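Local coordinates for CRISPR-associated protein, Cse1 family (Acidimicrobium ferrooxidans, PDB 4H3T) that probably serves as the large Cse1 subunit of a type I-E CRISPR Cascade complex, which recognises invading DNA under the guidance of CRISPR RNA, at residues 51-56 with 381-386; 98-103 with 107-112; 436-441 with 510-515. The protein carries 1 engineered substitution. All blocks are in the same frame, centred on the assembly; numbering follows the deposited sequence. Where two conformers were deposited one is given.

Contact 1 of 3, residues 51-56 with 381-386; sequences TLEPAL and YDRLDT
E53 and R383 form a bidentate, end-on salt bridge between helix 52-68 and strand 375-387, an outermost strand of a three-stranded antiparallel sheet. These two side chains account for nearly all the surface buried here. R383 was modelled in two conformers, and the bridge described is that of one of them. NH1 of R383 reaches OE2 of E53 at 2.9 Å, and NH2 of R383 reaches OE1 of E53 at 3.1 Å. Both bonds are almost straight, with N-H...O angles of at least 170°. Both oxygens are met on their syn sides. They lie in the guanidinium plane, but the carboxylate is tilted 29° against it. E53 stretches out from the first turn of its helix, with CG anti to the backbone N (chi1 -171°). R383 comes from the opposite direction and bends at chi3. E53 is buried and also packs on L363 of strand 359-370, so the bridge probably helps to balance its charge there. An alanine here removes both acceptors, and the guanidinium of R383 would probably be left without its countercharge and freer to turn. Beside the bridge, NH2 of R383 also makes a weak, bent hydrogen bond to OH of Y381, 3.3 Å away.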
# COMPACT_ATOMS: atom_id res chain seq x y z
N THR A 51 -2.96 0.39 7.56
CA THR A 51 -2.06 1.52 7.43
C THR A 51 -0.86 1.38 8.36
O THR A 51 0.17 1.99 8.16
CB THR A 51 -2.77 2.83 7.71
OG1 THR A 51 -3.37 2.76 8.96
CG2 THR A 51 -3.79 3.15 6.70
N LEU A 52 -1.00 0.58 9.38
CA LEU A 52 0.12 0.41 10.29
C LEU A 52 1.36 -0.28 9.62
O LEU A 52 2.49 -0.04 10.04
CB LEU A 52 -0.31 -0.41 11.50
CG LEU A 52 -1.34 0.25 12.47
CD1 LEU A 52 -1.78 -0.77 13.58
CD2 LEU A 52 -0.69 1.39 13.19
N GLU A 53 1.14 -1.22 8.73
CA GLU A 53 2.26 -2.00 8.21
C GLU A 53 3.23 -1.16 7.37
O GLU A 53 4.39 -1.17 7.71
CB GLU A 53 1.77 -3.25 7.49
CG GLU A 53 2.95 -4.15 7.15
CD GLU A 53 2.54 -5.53 6.70
OE1 GLU A 53 1.36 -5.87 6.87
OE2 GLU A 53 3.41 -6.29 6.21
N PRO A 54 2.80 -0.36 6.39
CA PRO A 54 3.78 0.50 5.65
C PRO A 54 4.48 1.49 6.59
O PRO A 54 5.67 1.77 6.48
CB PRO A 54 2.89 1.24 4.63
CG PRO A 54 1.67 0.46 4.53
CD PRO A 54 1.45 -0.27 5.79
N ALA A 55 3.74 2.02 7.55
CA ALA A 55 4.29 3.02 8.48
C ALA A 55 5.36 2.42 9.38
O ALA A 55 6.47 2.99 9.48
CB ALA A 55 3.15 3.65 9.30
N LEU A 56 5.08 1.25 9.93
CA LEU A 56 6.04 0.57 10.82
C LEU A 56 7.21 -0.02 10.01
O LEU A 56 8.33 0.04 10.47
CB LEU A 56 5.35 -0.52 11.63
CG LEU A 56 4.32 -0.03 12.72
CD1 LEU A 56 3.63 -1.23 13.33
CD2 LEU A 56 5.01 0.89 13.72
N TYR A 381 -5.77 -2.19 -0.04
CA TYR A 381 -4.79 -2.91 0.77
C TYR A 381 -4.73 -4.35 0.23
O TYR A 381 -5.77 -4.93 0.03
CB TYR A 381 -5.21 -2.85 2.23
CG TYR A 381 -4.67 -4.00 3.03
CD1 TYR A 381 -3.30 -4.18 3.18
CD2 TYR A 381 -5.52 -4.93 3.62
CE1 TYR A 381 -2.78 -5.31 3.81
CE2 TYR A 381 -5.01 -6.04 4.31
CZ TYR A 381 -3.63 -6.23 4.38
OH TYR A 381 -3.06 -7.31 5.02
N ASP A 382 -3.55 -4.85 -0.17
CA ASP A 382 -3.48 -6.19 -0.77
C ASP A 382 -2.09 -6.67 -0.83
O ASP A 382 -1.16 -5.90 -0.61
CB ASP A 382 -4.09 -6.15 -2.21
CG ASP A 382 -4.83 -7.41 -2.70
OD1 ASP A 382 -4.52 -8.54 -2.19
OD2 ASP A 382 -5.74 -7.27 -3.58
N ARG A 383 -1.98 -7.97 -1.09
CA ARG A 383 -0.78 -8.72 -1.23
C ARG A 383 -0.86 -9.55 -2.50
O ARG A 383 -1.91 -10.14 -2.78
CB ARG A 383 -0.60 -9.60 0.02
CG ARG A 383 -0.92 -8.85 1.30
CD ARG A 383 -0.49 -9.58 2.56
NE ARG A 383 0.85 -9.19 2.95
CZ ARG A 383 1.18 -8.33 3.91
NH1 ARG A 383 2.45 -8.07 4.16
NH2 ARG A 383 0.23 -7.72 4.63
N LEU A 384 0.20 -9.50 -3.32
CA LEU A 384 0.24 -10.26 -4.54
C LEU A 384 1.55 -11.04 -4.61
O LEU A 384 2.60 -10.43 -4.71
CB LEU A 384 0.07 -9.33 -5.74
CG LEU A 384 -0.06 -10.03 -7.11
CD1 LEU A 384 -1.32 -10.95 -7.20
CD2 LEU A 384 -0.03 -9.03 -8.23
N ASP A 385 1.47 -12.36 -4.67
CA ASP A 385 2.66 -13.22 -4.87
C ASP A 385 3.14 -13.11 -6.34
O ASP A 385 2.41 -13.45 -7.30
CB ASP A 385 2.35 -14.68 -4.48
CG ASP A 385 2.25 -14.93 -2.96
OD1 ASP A 385 2.95 -14.24 -2.19
OD2 ASP A 385 1.55 -15.90 -2.56
N THR A 386 4.29 -12.47 -6.51
CA THR A 386 4.81 -12.09 -7.80
C THR A 386 6.22 -12.68 -8.10
O THR A 386 7.21 -12.35 -7.41
CB THR A 386 4.84 -10.53 -7.91
OG1 THR A 386 3.54 -9.99 -7.58
CG2 THR A 386 5.17 -10.07 -9.34

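Contact 2 of 3, residues 98-103 with 107-112; sequences WRHRFD and KEFPFF. With GOL (glycerol), chain B.
R101 lies over one face of the F109 ring. Its CD makes a CH-pi contact, 4.0 Å from the centroid of the F109 ring, and its guanidinium plane is only 21° from that of the ring. Bends at chi2 and chi3 fold the arginine back onto the ring. H100 meets F109 differently: the imidazole turns its edge to the phenyl face in a T-shaped pair, planes at 85°. F102 and F111 are near parallel but slid apart, and they touch through their CE1 atoms at 3.7 Å. The edge of F111 also meets R101 O, with CD1 of F111 3.5 Å from that oxygen. One backbone bond joins the two segments, F111 N to D103 O at 3.0 Å. Two waters bridge the segments. One joins H100 O and F109 O to D103 N. The other links R101 O and NE to F109 O. NH2 of R101 donates to O2 of a glycerol, probably from the crystallisation liquor, at 2.9 Å, and also to R239 O. The carboxylate of D103 is held by H9 and by the backbone of F10 and F105. Both segments belong to the loop between helix 88-98 and strand 126-127, and F111 packs on V165 of helix 157-170.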
# COMPACT_ATOMS: atom_id res chain seq x y z
N TRP A 98 21.34 6.13 21.16
CA TRP A 98 20.14 6.90 20.89
C TRP A 98 18.94 6.60 21.74
O TRP A 98 17.89 7.25 21.55
CB TRP A 98 19.77 6.65 19.42
CG TRP A 98 20.77 7.26 18.48
CD1 TRP A 98 21.75 6.62 17.79
CD2 TRP A 98 21.01 8.66 18.30
NE1 TRP A 98 22.54 7.52 17.12
CE2 TRP A 98 22.10 8.79 17.41
CE3 TRP A 98 20.40 9.82 18.80
CZ2 TRP A 98 22.59 10.03 17.01
CZ3 TRP A 98 20.88 11.05 18.40
CH2 TRP A 98 21.95 11.15 17.50
N ARG A 99 19.05 5.69 22.70
CA ARG A 99 17.81 5.36 23.42
C ARG A 99 17.25 6.51 24.26
O ARG A 99 16.06 6.49 24.48
CB ARG A 99 17.91 4.11 24.24
CG ARG A 99 18.68 4.23 25.47
CD ARG A 99 19.06 2.86 26.00
NE ARG A 99 17.90 2.04 26.39
CZ ARG A 99 17.98 0.83 26.94
NH1 ARG A 99 19.16 0.25 27.14
NH2 ARG A 99 16.87 0.18 27.29
N HIS A 100 18.03 7.58 24.54
CA HIS A 100 17.49 8.78 25.20
C HIS A 100 16.43 9.49 24.27
O HIS A 100 15.68 10.36 24.71
CB HIS A 100 18.63 9.75 25.58
CG HIS A 100 19.33 10.37 24.38
ND1 HIS A 100 20.26 9.65 23.62
CD2 HIS A 100 19.26 11.64 23.90
CE1 HIS A 100 20.68 10.48 22.67
NE2 HIS A 100 20.09 11.68 22.77
N ARG A 101 16.37 9.08 23.01
CA ARG A 101 15.40 9.60 22.04
C ARG A 101 14.25 8.66 21.73
O ARG A 101 13.35 9.07 20.99
CB ARG A 101 16.13 9.98 20.75
CG ARG A 101 17.18 11.08 20.94
CD ARG A 101 16.60 12.45 21.36
NE ARG A 101 15.66 12.99 20.35
CZ ARG A 101 15.97 13.84 19.37
NH1 ARG A 101 17.22 14.28 19.22
NH2 ARG A 101 15.03 14.24 18.52
N PHE A 102 14.24 7.43 22.31
CA PHE A 102 13.20 6.44 22.09
C PHE A 102 12.23 6.30 23.26
O PHE A 102 11.44 5.36 23.26
CB PHE A 102 13.82 5.07 21.79
CG PHE A 102 14.30 5.03 20.37
CD1 PHE A 102 13.43 4.75 19.33
CD2 PHE A 102 15.63 5.28 20.06
CE1 PHE A 102 13.86 4.77 18.02
CE2 PHE A 102 16.07 5.32 18.74
CZ PHE A 102 15.18 5.03 17.73
N ASP A 103 12.21 7.24 24.18
CA ASP A 103 11.26 7.21 25.30
C ASP A 103 9.98 7.95 24.85
O ASP A 103 9.96 9.16 24.59
CB ASP A 103 11.92 7.75 26.60
CG ASP A 103 11.05 7.78 27.87
OD1 ASP A 103 9.93 7.23 27.86
OD2 ASP A 103 11.48 8.40 28.86
N LYS A 107 10.37 13.73 29.13
CA LYS A 107 9.92 15.11 29.36
C LYS A 107 10.64 16.10 28.40
O LYS A 107 10.10 17.15 28.12
CB LYS A 107 10.12 15.52 30.84
CG LYS A 107 8.90 15.09 31.71
CD LYS A 107 8.76 15.85 33.03
CE LYS A 107 9.54 15.26 34.18
NZ LYS A 107 9.34 16.06 35.42
N GLU A 108 11.77 15.75 27.85
CA GLU A 108 12.49 16.62 26.94
C GLU A 108 12.43 16.15 25.49
O GLU A 108 12.31 16.99 24.61
CB GLU A 108 13.95 16.73 27.44
CG GLU A 108 14.85 17.55 26.53
CD GLU A 108 16.25 17.85 27.06
OE1 GLU A 108 16.73 17.11 27.94
OE2 GLU A 108 16.89 18.77 26.50
N PHE A 109 12.55 14.84 25.23
CA PHE A 109 12.60 14.32 23.87
C PHE A 109 11.54 13.23 23.60
O PHE A 109 11.90 12.12 23.20
CB PHE A 109 13.96 13.71 23.64
CG PHE A 109 15.14 14.60 23.89
CD1 PHE A 109 15.50 15.55 22.97
CD2 PHE A 109 15.96 14.39 24.99
CE1 PHE A 109 16.65 16.33 23.16
CE2 PHE A 109 17.08 15.19 25.20
CZ PHE A 109 17.43 16.15 24.28
N PRO A 110 10.26 13.46 23.95
CA PRO A 110 9.27 12.40 23.70
C PRO A 110 9.31 11.97 22.23
O PRO A 110 9.28 12.80 21.31
CB PRO A 110 7.97 13.00 24.14
CG PRO A 110 8.17 14.47 24.08
CD PRO A 110 9.62 14.71 24.38
N PHE A 111 9.38 10.65 22.03
CA PHE A 111 9.50 10.07 20.69
C PHE A 111 8.35 10.49 19.77
O PHE A 111 7.19 10.31 20.13
CB PHE A 111 9.53 8.54 20.79
CG PHE A 111 9.65 7.85 19.44
CD1 PHE A 111 10.88 7.70 18.85
CD2 PHE A 111 8.54 7.34 18.79
CE1 PHE A 111 11.00 7.08 17.61
CE2 PHE A 111 8.67 6.67 17.57
CZ PHE A 111 9.90 6.54 16.99
N PHE A 112 8.68 11.06 18.60
CA PHE A 112 7.75 11.52 17.57
C PHE A 112 6.75 12.54 18.10
O PHE A 112 5.64 12.74 17.54
CB PHE A 112 7.05 10.30 16.92
CG PHE A 112 7.76 9.66 15.75
CD1 PHE A 112 9.15 9.69 15.65
CD2 PHE A 112 7.04 9.08 14.71
CE1 PHE A 112 9.79 9.17 14.51
CE2 PHE A 112 7.69 8.52 13.62
CZ PHE A 112 9.06 8.48 13.57
C1 GOL B . 11.49 12.83 17.13
O1 GOL B . 11.52 11.68 17.98
C2 GOL B . 11.05 14.04 17.92
O2 GOL B . 12.11 14.47 18.79
C3 GOL B . 10.59 15.15 17.01
O3 GOL B . 10.00 16.26 17.71
O HOH W 1 13.08 10.02 24.32
O HOH W 2 12.96 11.61 20.46

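Contact 3 of 3, residues 436-441 with 510-515; sequences KRHRVP and QAFAGV
This is a small surface contact between two aromatic rings, H438 and F512. It lies far from the centre of the chain, among the helices of its C-terminal part. H438 is the first residue to leave helical geometry after helix 434-437, and it starts the short strand 438-439. F512 stands in the first turn of helix 511-532, for which Q510 is the N-cap residue. The rings meet rim to rim. Their centroids are 5.6 Å apart, their planes are 37° apart, and neither ring lies over the face of the other. The closest atoms are CD2 of H438 and CD1 of F512, at 3.5 Å. The imidazole sits at the edge of the F512 ring, with CD2 and NE2 of H438 near the phenyl plane. F512 takes the crowded position, CG between the backbone N and the carbonyl carbon (chi1 81°). This torsion places CB of A513 over the centre of the F512 ring, 3.9 Å above its plane. No direct hydrogen bond crosses the contact, but a water does: it lies 2.9 Å from NE2 of H438 and donates to F512 O at 2.8 Å. The other imidazole nitrogen, ND1, is hydrogen-bonded to E434 O in the preceding helix. Both nitrogens of the histidine therefore have partners, which should limit rotation of the ring. Y427 of strand 426-427, the antiparallel partner of 438-439, meets H438 edge-to-face and also touches F512. R520, further along helix 511-532, binds H438 O and ties this small two-stranded sheet to the helix.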
# COMPACT_ATOMS: atom_id res chain seq x y z
N LYS A 436 -30.27 -5.04 -34.57
CA LYS A 436 -30.80 -3.79 -34.00
C LYS A 436 -32.14 -3.99 -33.30
O LYS A 436 -32.44 -3.24 -32.40
CB LYS A 436 -30.95 -2.72 -35.08
CG LYS A 436 -29.61 -2.20 -35.63
CD LYS A 436 -29.84 -0.99 -36.58
CE LYS A 436 -28.60 -0.19 -36.87
NZ LYS A 436 -27.55 -0.97 -37.58
N ARG A 437 -32.95 -5.00 -33.67
CA ARG A 437 -34.21 -5.25 -32.95
C ARG A 437 -33.96 -5.75 -31.52
O ARG A 437 -34.76 -5.47 -30.65
CB ARG A 437 -35.09 -6.28 -33.70
CG ARG A 437 -35.68 -5.75 -34.99
CD ARG A 437 -36.68 -6.70 -35.56
NE ARG A 437 -37.47 -6.08 -36.64
CZ ARG A 437 -38.41 -6.70 -37.35
NH1 ARG A 437 -38.67 -7.99 -37.15
NH2 ARG A 437 -39.08 -6.04 -38.28
N HIS A 438 -32.86 -6.51 -31.28
CA HIS A 438 -32.49 -7.07 -29.99
C HIS A 438 -31.71 -6.00 -29.26
O HIS A 438 -30.49 -5.88 -29.46
CB HIS A 438 -31.66 -8.33 -30.16
CG HIS A 438 -32.39 -9.52 -30.70
ND1 HIS A 438 -32.51 -9.73 -32.06
CD2 HIS A 438 -32.96 -10.57 -30.05
CE1 HIS A 438 -33.21 -10.85 -32.20
NE2 HIS A 438 -33.49 -11.40 -31.02
N ARG A 439 -32.41 -5.22 -28.43
CA ARG A 439 -31.82 -4.08 -27.77
C ARG A 439 -32.42 -3.87 -26.37
O ARG A 439 -33.57 -4.24 -26.09
CB ARG A 439 -32.07 -2.84 -28.64
CG ARG A 439 -33.54 -2.46 -28.74
CD ARG A 439 -33.84 -1.40 -29.74
NE ARG A 439 -32.97 -0.22 -29.64
CZ ARG A 439 -33.20 0.86 -28.90
NH1 ARG A 439 -34.29 0.94 -28.14
NH2 ARG A 439 -32.35 1.88 -28.92
N VAL A 440 -31.65 -3.21 -25.52
CA VAL A 440 -32.14 -2.81 -24.20
C VAL A 440 -32.88 -1.50 -24.41
O VAL A 440 -32.27 -0.56 -24.88
CB VAL A 440 -31.02 -2.63 -23.15
CG1 VAL A 440 -31.60 -2.09 -21.85
CG2 VAL A 440 -30.28 -3.93 -22.92
N PRO A 441 -34.13 -1.37 -24.05
CA PRO A 441 -34.77 -0.05 -24.20
C PRO A 441 -34.14 1.00 -23.28
O PRO A 441 -33.54 0.69 -22.23
CB PRO A 441 -36.24 -0.30 -23.87
CG PRO A 441 -36.29 -1.56 -23.16
CD PRO A 441 -35.01 -2.34 -23.37
N GLN A 510 -38.39 -14.09 -22.17
CA GLN A 510 -37.03 -13.62 -22.43
C GLN A 510 -36.19 -14.74 -23.03
O GLN A 510 -35.00 -14.51 -23.25
CB GLN A 510 -36.37 -13.06 -21.17
CG GLN A 510 -37.08 -11.83 -20.58
CD GLN A 510 -37.14 -10.66 -21.57
OE1 GLN A 510 -38.21 -10.13 -21.89
NE2 GLN A 510 -35.98 -10.18 -22.01
N ALA A 511 -36.82 -15.83 -23.53
CA ALA A 511 -36.07 -16.93 -24.19
C ALA A 511 -35.26 -16.40 -25.39
O ALA A 511 -34.10 -16.73 -25.57
CB ALA A 511 -37.03 -18.04 -24.64
N PHE A 512 -35.87 -15.54 -26.19
CA PHE A 512 -35.25 -14.96 -27.38
C PHE A 512 -33.98 -14.18 -27.01
O PHE A 512 -33.00 -14.18 -27.76
CB PHE A 512 -36.29 -14.04 -28.11
CG PHE A 512 -36.40 -12.64 -27.51
CD1 PHE A 512 -35.69 -11.58 -28.04
CD2 PHE A 512 -37.08 -12.44 -26.31
CE1 PHE A 512 -35.69 -10.34 -27.41
CE2 PHE A 512 -37.14 -11.19 -25.73
CZ PHE A 512 -36.45 -10.14 -26.28
N ALA A 513 -34.01 -13.53 -25.82
CA ALA A 513 -32.94 -12.69 -25.30
C ALA A 513 -31.79 -13.54 -24.83
O ALA A 513 -30.63 -13.17 -25.02
CB ALA A 513 -33.48 -11.80 -24.18
N GLY A 514 -32.10 -14.73 -24.32
CA GLY A 514 -31.07 -15.71 -23.98
C GLY A 514 -30.35 -16.23 -25.20
O GLY A 514 -29.13 -16.41 -25.18
N VAL A 515 -31.08 -16.46 -26.28
CA VAL A 515 -30.49 -16.94 -27.55
C VAL A 515 -29.55 -15.84 -28.11
O VAL A 515 -28.38 -16.09 -28.35
CB VAL A 515 -31.58 -17.37 -28.57
CG1 VAL A 515 -30.97 -17.65 -29.97
CG2 VAL A 515 -32.37 -18.59 -28.08
O HOH W 3 -33.39 -14.21 -30.50

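Contacts 1 and 2 are both partly buried, whereas contact 3 lies at the surface. Contact 1 is nearest the centre of the chain and relies on paired charges. Contact 2 combines aromatic packing, a backbone bond and waters, and contact 3 has little more than two ring rims and one water. In sequence, contact 2 is nested inside the long loop closed by contact 1, and contact 3 follows both. Helix 157-170 is a shared neighbour of contacts 1 and 2, touching L52 and L56 in one and F111 and F112 in the other. Contacts 2 and 3 lie on opposite sides of the chain's centre, with their centres about 71 Å apart.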